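Local coordinates for hypothetical protein SA0798 (Staphylococcus aureus subsp. aureus N315, PDB 1XG8) that is of unknown function but has a thioredoxin-like fold with a CXXC motif, consistent with a role in thiol-disulfide exchange, at residues C19-N24 with E77-L82; Y13-I18 with Y52-K57; I83-E88 with R102-K107. One frame throughout, in Å; residues are numbered along the deposited sequence.

Interaction 1 of 3, residues C19-N24 with E77-L82; sequences CASCVN and ELFYPL
Cys-19 lies in the notch between Tyr-80 and Phe-79: its CB meets the ring and carbonyl of Tyr-80, and its SG adds Phe-79. CB comes down over the face of the Tyr-80 ring, 3.6 Å from the ring centroid and only 14° off its normal, a CH-pi contact centred on the ring. The same CB is 3.3 Å from the backbone O of Tyr-80, so it is held against both the ring and the main chain of one residue. With SG anti to the backbone N (chi1 172°), the sulfur reaches on to Phe-79. It stays over the tyrosine face, 4.5 Å from SG to the Tyr-80 centroid, and ends beside the Phe-79 CB at 3.9 Å. The polarisable sulfur suits this half-aromatic, half-aliphatic seat.

Cys-22 returns to the same spot, its SG also lying close to the Phe-79 CB and the Tyr-80 O. Its SG is 3.6 Å from the Cys-19 SG, so no disulfide is present in the model. Ser-21, with a single small CH2, can bring CB over the centre of the Phe-79 face, 3.6 Å from the centroid. A water bridges the backbones, accepting from Cys-19 N at 3.0 Å and donating to Tyr-80 O. Outside the two segments, the Tyr-80 hydroxyl is hydrogen-bonded to Val-17 O, which helps hold the ring that Cys-19 lies on.

Tyr-80 is followed by a cis peptide bond to Pro-81. A Cys-X-X-Cys loop ahead of a helix, here 28-42, facing a cis-proline loop that leads into a strand is the hallmark of the thioredoxin fold, where, in redox-active members, it forms the active site; such a role is possible here but not established.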
loop_
_atom_site.group_PDB
_atom_site.type_symbol
_atom_site.label_atom_id
_atom_site.label_comp_id
_atom_site.label_asym_id
_atom_site.label_seq_id
_atom_site.Cartn_x
_atom_site.Cartn_y
_atom_site.Cartn_z
ATOM N N CYS A 19 11.884 -8.869 2.791
ATOM C CA CYS A 19 11.892 -9.340 1.409
ATOM C C CYS A 19 13.335 -9.371 0.896
ATOM O O CYS A 19 14.047 -8.365 0.933
ATOM C CB CYS A 19 11.048 -8.397 0.557
ATOM S SG CYS A 19 11.120 -8.687 -1.209
ATOM N N ALA A 20 13.763 -10.537 0.425
ATOM C CA ALA A 20 15.122 -10.736 -0.074
ATOM C C ALA A 20 15.610 -9.683 -1.054
ATOM O O ALA A 20 16.759 -9.251 -0.973
ATOM C CB ALA A 20 15.229 -12.103 -0.712
ATOM N N SER A 21 14.741 -9.277 -1.977
ATOM C CA SER A 21 15.089 -8.285 -2.993
ATOM C C SER A 21 15.278 -6.847 -2.513
ATOM O O SER A 21 15.746 -5.994 -3.268
ATOM C CB SER A 21 14.054 -8.310 -4.113
ATOM O OG SER A 21 14.106 -9.544 -4.806
ATOM N N CYS A 22 14.910 -6.567 -1.272
ATOM C CA CYS A 22 15.083 -5.236 -0.724
ATOM C C CYS A 22 15.354 -5.373 0.753
ATOM O O CYS A 22 14.567 -4.961 1.605
ATOM C CB CYS A 22 13.855 -4.366 -0.986
ATOM S SG CYS A 22 12.305 -5.239 -1.060
ATOM N N VAL A 23 16.505 -5.975 1.020
ATOM C CA VAL A 23 17.008 -6.254 2.355
ATOM C C VAL A 23 17.128 -5.038 3.261
ATOM O O VAL A 23 16.754 -5.095 4.429
ATOM C CB VAL A 23 18.402 -6.918 2.256
ATOM C CG1 VAL A 23 19.042 -7.017 3.623
ATOM C CG2 VAL A 23 18.275 -8.294 1.614
ATOM N N ASN A 24 17.651 -3.943 2.726
ATOM C CA ASN A 24 17.848 -2.744 3.531
ATOM C C ASN A 24 16.624 -1.854 3.720
ATOM O O ASN A 24 16.593 -1.031 4.636
ATOM C CB ASN A 24 18.990 -1.909 2.943
ATOM C CG ASN A 24 20.309 -2.652 2.934
ATOM O OD1 ASN A 24 20.731 -3.198 3.956
ATOM N ND2 ASN A 24 20.974 -2.671 1.782
ATOM N N GLU A 77 7.399 -11.370 -8.777
ATOM C CA GLU A 77 7.187 -10.286 -9.730
ATOM C C GLU A 77 7.221 -8.967 -8.970
ATOM O O GLU A 77 7.976 -8.057 -9.318
ATOM C CB GLU A 77 5.851 -10.438 -10.451
ATOM C CG GLU A 77 5.823 -9.719 -11.780
ATOM C CD GLU A 77 4.428 -9.316 -12.198
ATOM O OE1 GLU A 77 3.531 -10.189 -12.210
ATOM O OE2 GLU A 77 4.233 -8.121 -12.518
ATOM N N LEU A 78 6.401 -8.871 -7.926
ATOM C CA LEU A 78 6.369 -7.673 -7.104
ATOM C C LEU A 78 7.054 -7.985 -5.781
ATOM O O LEU A 78 7.155 -9.147 -5.389
ATOM C CB LEU A 78 4.927 -7.230 -6.830
ATOM C CG LEU A 78 4.038 -6.824 -8.004
ATOM C CD1 LEU A 78 2.762 -6.223 -7.445
ATOM C CD2 LEU A 78 4.746 -5.814 -8.895
ATOM N N PHE A 79 7.529 -6.944 -5.107
ATOM C CA PHE A 79 8.189 -7.088 -3.815
ATOM C C PHE A 79 7.214 -6.629 -2.748
ATOM O O PHE A 79 6.105 -6.182 -3.046
ATOM C CB PHE A 79 9.436 -6.196 -3.727
ATOM C CG PHE A 79 10.440 -6.423 -4.826
ATOM C CD1 PHE A 79 11.449 -5.490 -5.057
ATOM C CD2 PHE A 79 10.380 -7.553 -5.636
ATOM C CE1 PHE A 79 12.382 -5.680 -6.077
ATOM C CE2 PHE A 79 11.307 -7.750 -6.660
ATOM C CZ PHE A 79 12.308 -6.813 -6.879
ATOM N N TYR A 80 7.628 -6.743 -1.494
ATOM C CA TYR A 80 6.801 -6.277 -0.395
ATOM C C TYR A 80 7.749 -5.591 0.593
ATOM O O TYR A 80 8.939 -5.909 0.648
ATOM C CB TYR A 80 6.036 -7.440 0.250
ATOM C CG TYR A 80 6.914 -8.426 0.970
ATOM C CD1 TYR A 80 7.363 -8.175 2.270
ATOM C CD2 TYR A 80 7.318 -9.603 0.347
ATOM C CE1 TYR A 80 8.188 -9.069 2.928
ATOM C CE2 TYR A 80 8.148 -10.505 0.997
ATOM C CZ TYR A 80 8.577 -10.229 2.287
ATOM O OH TYR A 80 9.396 -11.125 2.922
ATOM N N PRO A 81 7.238 -4.634 1.381
ATOM C CA PRO A 81 5.840 -4.178 1.388
ATOM C C PRO A 81 5.267 -3.761 0.039
ATOM O O PRO A 81 5.959 -3.180 -0.786
ATOM C CB PRO A 81 5.865 -3.007 2.370
ATOM C CG PRO A 81 7.263 -2.465 2.209
ATOM C CD PRO A 81 8.076 -3.742 2.203
ATOM N N LEU A 82 3.997 -4.090 -0.175
ATOM C CA LEU A 82 3.293 -3.697 -1.387
ATOM C C LEU A 82 2.131 -2.837 -0.905
ATOM O O LEU A 82 1.393 -3.230 0.001
ATOM C CB LEU A 82 2.757 -4.913 -2.150
ATOM C CG LEU A 82 1.816 -4.617 -3.332
ATOM C CD1 LEU A 82 2.572 -3.988 -4.486
ATOM C CD2 LEU A 82 1.172 -5.914 -3.792
HETATM O O HOH W 1 10.354 -6.342 3.170
#

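Interaction 2 of 3, residues Y13-I18 with Y52-K57; sequences YGADVI and YIDITK
Tyr-13 and Ile-53 lie side by side on one face of the sheet, pointing the same way from neighbouring parallel strands. The branched isoleucine puts CD1 3.6 Å from Tyr-13 CE1, while its CB and CG2 both rest near CD1 of the ring, an oblique approach. Helix 64-74 covers this face: Ile-70 and Ile-73 pack on Tyr-13, whose hydroxyl reaches beyond the apolar patch to hydrogen-bond Asp-66.

Tyr-52 is turned the other way. Its CB leaves the strand heading away from segment 13-18, yet a chi1 of 172°, which sets CG beside the carbonyl carbon, swings the long ring back and brings OH to 3.2 Å from Ala-15 C. Gly-14, having no side chain on that face, lets the ring lean obliquely over the main chain. In Ile-55, just past the strand end, CG1 sits between the backbone N and the carbonyl carbon (chi1 65°), which lays it against Gly-14 O at 3.5 Å and within 4.3 Å of Ala-15 CB.

Between these groups Gly-14 is gripped at both ends of its backbone. Its N donates to Ile-53 O at 2.9 Å, with an N-H...O angle of 166°, and its O accepts from Ile-55 N at 2.8 Å, close to the C=O axis. Asp-54 CA adds a CA-H...O contact to the same oxygen.

The two strands are the flanks of the beta-alpha-beta crossover through helix 28-42. Because the sheet bonds pair the buried N and O of Gly-14, the apolar side chains can close over the main chain at no cost in unmet polarity there, and the polar ends of Tyr-13 and Asp-16 find their partners outside, in Asp-66 and Lys-29.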
loop_
_atom_site.group_PDB
_atom_site.type_symbol
_atom_site.label_atom_id
_atom_site.label_comp_id
_atom_site.label_asym_id
_atom_site.label_seq_id
_atom_site.Cartn_x
_atom_site.Cartn_y
_atom_site.Cartn_z
ATOM N N TYR A 13 0.540 -5.250 1.725
ATOM C CA TYR A 13 0.764 -6.689 1.678
ATOM C C TYR A 13 2.223 -6.843 2.093
ATOM O O TYR A 13 3.086 -6.101 1.623
ATOM C CB TYR A 13 0.573 -7.227 0.254
ATOM C CG TYR A 13 -0.833 -7.085 -0.266
ATOM C CD1 TYR A 13 -1.785 -8.075 -0.038
ATOM C CD2 TYR A 13 -1.224 -5.945 -0.954
ATOM C CE1 TYR A 13 -3.097 -7.933 -0.484
ATOM C CE2 TYR A 13 -2.526 -5.789 -1.401
ATOM C CZ TYR A 13 -3.459 -6.785 -1.167
ATOM O OH TYR A 13 -4.751 -6.626 -1.620
ATOM N N GLY A 14 2.499 -7.781 2.985
ATOM C CA GLY A 14 3.868 -7.982 3.401
ATOM C C GLY A 14 3.997 -9.160 4.334
ATOM O O GLY A 14 3.180 -10.076 4.317
ATOM N N ALA A 15 5.035 -9.140 5.152
ATOM C CA ALA A 15 5.258 -10.211 6.099
ATOM C C ALA A 15 6.074 -9.670 7.265
ATOM O O ALA A 15 6.670 -8.598 7.175
ATOM C CB ALA A 15 5.983 -11.354 5.419
ATOM N N ASP A 16 6.101 -10.415 8.361
ATOM C CA ASP A 16 6.840 -9.990 9.533
ATOM C C ASP A 16 8.339 -10.230 9.364
ATOM O O ASP A 16 9.112 -10.093 10.312
ATOM C CB ASP A 16 6.311 -10.724 10.766
ATOM C CG ASP A 16 6.716 -10.049 12.060
ATOM O OD1 ASP A 16 6.669 -8.800 12.122
ATOM O OD2 ASP A 16 7.070 -10.764 13.017
ATOM N N VAL A 17 8.743 -10.595 8.151
ATOM C CA VAL A 17 10.149 -10.847 7.834
ATOM C C VAL A 17 10.474 -10.035 6.592
ATOM O O VAL A 17 9.568 -9.675 5.850
ATOM C CB VAL A 17 10.408 -12.340 7.565
ATOM C CG1 VAL A 17 10.288 -13.124 8.862
ATOM C CG2 VAL A 17 9.420 -12.859 6.539
ATOM N N ILE A 18 11.751 -9.756 6.345
ATOM C CA ILE A 18 12.108 -8.933 5.195
ATOM C C ILE A 18 12.146 -9.644 3.843
ATOM O O ILE A 18 12.395 -10.844 3.758
ATOM C CB ILE A 18 13.481 -8.201 5.415
ATOM C CG1 ILE A 18 13.499 -7.453 6.762
ATOM C CG2 ILE A 18 13.705 -7.151 4.302
ATOM C CD1 ILE A 18 13.633 -8.335 7.995
ATOM N N TYR A 52 -3.628 -4.620 6.863
ATOM C CA TYR A 52 -2.338 -5.260 6.687
ATOM C C TYR A 52 -2.567 -6.735 6.436
ATOM O O TYR A 52 -3.271 -7.407 7.190
ATOM C CB TYR A 52 -1.466 -5.082 7.929
ATOM C CG TYR A 52 -0.170 -5.876 7.894
ATOM C CD1 TYR A 52 0.840 -5.572 6.979
ATOM C CD2 TYR A 52 0.049 -6.924 8.792
ATOM C CE1 TYR A 52 2.035 -6.290 6.964
ATOM C CE2 TYR A 52 1.241 -7.648 8.785
ATOM C CZ TYR A 52 2.228 -7.324 7.871
ATOM O OH TYR A 52 3.408 -8.030 7.883
ATOM N N ILE A 53 -1.969 -7.227 5.363
ATOM C CA ILE A 53 -2.096 -8.620 4.989
ATOM C C ILE A 53 -0.743 -9.320 4.947
ATOM O O ILE A 53 0.109 -9.032 4.101
ATOM C CB ILE A 53 -2.800 -8.746 3.624
ATOM C CG1 ILE A 53 -4.263 -8.331 3.781
ATOM C CG2 ILE A 53 -2.673 -10.165 3.086
ATOM C CD1 ILE A 53 -5.015 -8.279 2.486
ATOM N N ASP A 54 -0.559 -10.234 5.888
ATOM C CA ASP A 54 0.661 -11.021 5.995
ATOM C C ASP A 54 0.524 -12.140 4.960
ATOM O O ASP A 54 -0.316 -13.024 5.117
ATOM C CB ASP A 54 0.743 -11.601 7.404
ATOM C CG ASP A 54 2.070 -12.253 7.691
ATOM O OD1 ASP A 54 2.526 -13.050 6.848
ATOM O OD2 ASP A 54 2.648 -11.974 8.768
ATOM N N ILE A 55 1.329 -12.100 3.903
ATOM C CA ILE A 55 1.250 -13.117 2.856
ATOM C C ILE A 55 1.573 -14.525 3.364
ATOM O O ILE A 55 1.625 -15.492 2.598
ATOM C CB ILE A 55 2.173 -12.761 1.658
ATOM C CG1 ILE A 55 3.633 -12.774 2.076
ATOM C CG2 ILE A 55 1.838 -11.366 1.146
ATOM C CD1 ILE A 55 4.567 -12.357 0.957
ATOM N N THR A 56 1.778 -14.630 4.671
ATOM C CA THR A 56 2.078 -15.901 5.322
ATOM C C THR A 56 0.810 -16.444 5.977
ATOM O O THR A 56 0.236 -17.430 5.521
ATOM C CB THR A 56 3.155 -15.722 6.420
ATOM O OG1 THR A 56 4.439 -15.550 5.811
ATOM C CG2 THR A 56 3.182 -16.919 7.349
ATOM N N LYS A 57 0.388 -15.771 7.047
ATOM C CA LYS A 57 -0.790 -16.136 7.831
ATOM C C LYS A 57 -1.931 -16.812 7.068
ATOM O O LYS A 57 -2.406 -17.881 7.470
ATOM C CB LYS A 57 -1.293 -14.898 8.578
ATOM C CG LYS A 57 -0.259 -14.393 9.582
ATOM C CD LYS A 57 -0.663 -13.107 10.287
ATOM C CE LYS A 57 0.469 -12.641 11.211
ATOM N NZ LYS A 57 0.215 -11.326 11.885
HETATM O O HOH W 2 5.172 -12.665 8.460
#

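Interaction 3 of 3, residues I83-E88 with R102-K107; sequences ITMNDE and RFIDQK
Side chains of the hairpin made by strands 82-85 and 88-92 pack here on helix 97-110, Met-85 against Phe-103 and Ile-104, with a salt bridge from Glu-88 to Lys-107 at one border. Strand 83-85 and helix segment 102-107 run nearly parallel, 14° apart, with their axes 11.2 Å from each other at closest approach. Long side chains are needed to span that gap, and methionine does it by extending through SD, chi1 179° stretching CG away from the backbone N, before bending at its last torsion. Its CE then meets the edge of the Phe-103 ring in the ring plane, tightly, at 3.2 Å from CE2. Met-85 CE also touches Ile-104 CG1. Lys-107 CD, 3.7 Å from Met-85 CE, continues the apolar patch.

Beyond it the lysine bends at its end and gives NZ to Glu-88 OE1 at 2.9 Å, on the syn lone pair. The same oxygen lies near the edge of Phe-103, 3.5 Å from CZ. A type I' turn brings Met-85 and Glu-88 together; Asn-86 and Asp-87 fill its two positive-phi corners, which asparagine and aspartate tolerate well. Ile-83, on the same side as Met-85, packs on Ile-31 and Leu-35 of helix 28-42, and Ile-104 on Leu-39 links the two helices. A beta hairpin followed by a helix that packs back on it is the C-terminal beta-beta-alpha unit of the thioredoxin fold.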
loop_
_atom_site.group_PDB
_atom_site.type_symbol
_atom_site.label_atom_id
_atom_site.label_comp_id
_atom_site.label_asym_id
_atom_site.label_seq_id
_atom_site.Cartn_x
_atom_site.Cartn_y
_atom_site.Cartn_z
ATOM N N ILE A 83 1.990 -1.654 -1.490
ATOM C CA ILE A 83 0.916 -0.754 -1.117
ATOM C C ILE A 83 -0.104 -0.660 -2.237
ATOM O O ILE A 83 0.264 -0.524 -3.404
ATOM C CB ILE A 83 1.437 0.684 -0.844
ATOM C CG1 ILE A 83 2.484 0.666 0.269
ATOM C CG2 ILE A 83 0.274 1.590 -0.462
ATOM C CD1 ILE A 83 2.850 2.032 0.817
ATOM N N THR A 84 -1.384 -0.764 -1.891
ATOM C CA THR A 84 -2.442 -0.611 -2.886
ATOM C C THR A 84 -3.519 0.264 -2.271
ATOM O O THR A 84 -3.733 0.233 -1.060
ATOM C CB THR A 84 -3.106 -1.952 -3.323
ATOM O OG1 THR A 84 -3.752 -2.555 -2.205
ATOM C CG2 THR A 84 -2.081 -2.907 -3.915
ATOM N N MET A 85 -4.168 1.074 -3.097
ATOM C CA MET A 85 -5.248 1.943 -2.627
ATOM C C MET A 85 -6.443 1.707 -3.530
ATOM O O MET A 85 -6.393 1.983 -4.728
ATOM C CB MET A 85 -4.853 3.416 -2.670
ATOM C CG MET A 85 -5.987 4.337 -2.210
ATOM S SD MET A 85 -5.530 6.080 -2.093
ATOM C CE MET A 85 -5.487 6.531 -3.807
ATOM N N ASN A 86 -7.508 1.176 -2.941
ATOM C CA ASN A 86 -8.715 0.861 -3.683
ATOM C C ASN A 86 -8.389 -0.213 -4.718
ATOM O O ASN A 86 -8.889 -0.188 -5.843
ATOM C CB ASN A 86 -9.272 2.128 -4.338
ATOM C CG ASN A 86 -9.857 3.098 -3.316
ATOM O OD1 ASN A 86 -9.871 4.311 -3.531
ATOM N ND2 ASN A 86 -10.352 2.560 -2.202
ATOM N N ASP A 87 -7.532 -1.152 -4.310
ATOM C CA ASP A 87 -7.103 -2.272 -5.149
ATOM C C ASP A 87 -6.213 -1.920 -6.326
ATOM O O ASP A 87 -5.978 -2.759 -7.193
ATOM C CB ASP A 87 -8.310 -3.048 -5.671
ATOM C CG ASP A 87 -8.933 -3.923 -4.614
ATOM O OD1 ASP A 87 -8.220 -4.792 -4.065
ATOM O OD2 ASP A 87 -10.136 -3.744 -4.329
ATOM N N GLU A 88 -5.720 -0.689 -6.367
ATOM C CA GLU A 88 -4.846 -0.270 -7.453
ATOM C C GLU A 88 -3.398 -0.283 -6.964
ATOM O O GLU A 88 -3.123 0.111 -5.828
ATOM C CB GLU A 88 -5.218 1.138 -7.916
ATOM C CG GLU A 88 -6.675 1.304 -8.304
ATOM C CD GLU A 88 -7.013 2.735 -8.679
ATOM O OE1 GLU A 88 -6.809 3.648 -7.842
ATOM O OE2 GLU A 88 -7.485 2.948 -9.815
ATOM N N ARG A 102 2.146 11.535 -5.034
ATOM C CA ARG A 102 1.830 11.806 -6.423
ATOM C C ARG A 102 0.678 10.948 -6.926
ATOM O O ARG A 102 -0.060 11.358 -7.813
ATOM C CB ARG A 102 3.072 11.619 -7.295
ATOM C CG ARG A 102 4.106 12.710 -7.077
ATOM C CD ARG A 102 5.333 12.528 -7.943
ATOM N NE ARG A 102 6.310 13.585 -7.688
ATOM C CZ ARG A 102 7.473 13.708 -8.321
ATOM N NH1 ARG A 102 7.823 12.836 -9.259
ATOM N NH2 ARG A 102 8.289 14.713 -8.023
ATOM N N PHE A 103 0.524 9.757 -6.364
ATOM C CA PHE A 103 -0.563 8.869 -6.769
ATOM C C PHE A 103 -1.900 9.484 -6.337
ATOM O O PHE A 103 -2.861 9.501 -7.099
ATOM C CB PHE A 103 -0.401 7.489 -6.126
ATOM C CG PHE A 103 -1.460 6.498 -6.535
ATOM C CD1 PHE A 103 -1.323 5.758 -7.705
ATOM C CD2 PHE A 103 -2.608 6.318 -5.757
ATOM C CE1 PHE A 103 -2.316 4.844 -8.099
ATOM C CE2 PHE A 103 -3.608 5.407 -6.141
ATOM C CZ PHE A 103 -3.459 4.668 -7.317
ATOM N N ILE A 104 -1.958 9.988 -5.111
ATOM C CA ILE A 104 -3.175 10.607 -4.601
ATOM C C ILE A 104 -3.397 11.974 -5.246
ATOM O O ILE A 104 -4.495 12.265 -5.735
ATOM C CB ILE A 104 -3.113 10.767 -3.068
ATOM C CG1 ILE A 104 -3.126 9.390 -2.410
ATOM C CG2 ILE A 104 -4.296 11.598 -2.567
ATOM C CD1 ILE A 104 -2.949 9.448 -0.919
ATOM N N ASP A 105 -2.356 12.807 -5.251
ATOM C CA ASP A 105 -2.443 14.141 -5.854
ATOM C C ASP A 105 -2.972 14.074 -7.275
ATOM O O ASP A 105 -3.815 14.877 -7.675
ATOM C CB ASP A 105 -1.075 14.812 -5.870
ATOM C CG ASP A 105 -0.613 15.205 -4.492
ATOM O OD1 ASP A 105 -1.417 15.091 -3.534
ATOM O OD2 ASP A 105 0.552 15.639 -4.365
ATOM N N GLN A 106 -2.463 13.113 -8.035
ATOM C CA GLN A 106 -2.882 12.930 -9.410
ATOM C C GLN A 106 -4.392 12.744 -9.465
ATOM O O GLN A 106 -5.047 13.281 -10.357
ATOM C CB GLN A 106 -2.174 11.717 -10.016
ATOM C CG GLN A 106 -2.473 11.482 -11.483
ATOM C CD GLN A 106 -3.911 11.072 -11.726
ATOM O OE1 GLN A 106 -4.464 10.238 -11.001
ATOM N NE2 GLN A 106 -4.526 11.646 -12.754
ATOM N N LYS A 107 -4.942 11.988 -8.514
ATOM C CA LYS A 107 -6.386 11.746 -8.461
ATOM C C LYS A 107 -7.156 13.024 -8.126
ATOM O O LYS A 107 -8.138 13.356 -8.788
ATOM C CB LYS A 107 -6.704 10.665 -7.425
ATOM C CG LYS A 107 -6.646 9.248 -7.971
ATOM C CD LYS A 107 -6.592 8.235 -6.843
ATOM C CE LYS A 107 -7.180 6.894 -7.252
ATOM N NZ LYS A 107 -6.722 6.445 -8.582
#

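From the N terminus, 13-18 takes in the end of strand 8-14 and the loop after it, and its contact with 52-57 (interaction 2) closes the beta-alpha-beta unit round helix 28-42. The chain has by then already passed 19-24, which waits until 77-82 to be met, so interactions 1 and 2 cross. They also touch: Leu-82 O lies 2.8 Å from Tyr-13 N, a probable hydrogen bond that ties the central strands together. Interaction 3 follows in series and closes the shortest of the three spans, from the hairpin turn back to helix 97-110. It lies across the chain's centre from the other two, yet reaches the same sheet as interaction 2, where strands 8-14 and 82-85 are neighbours.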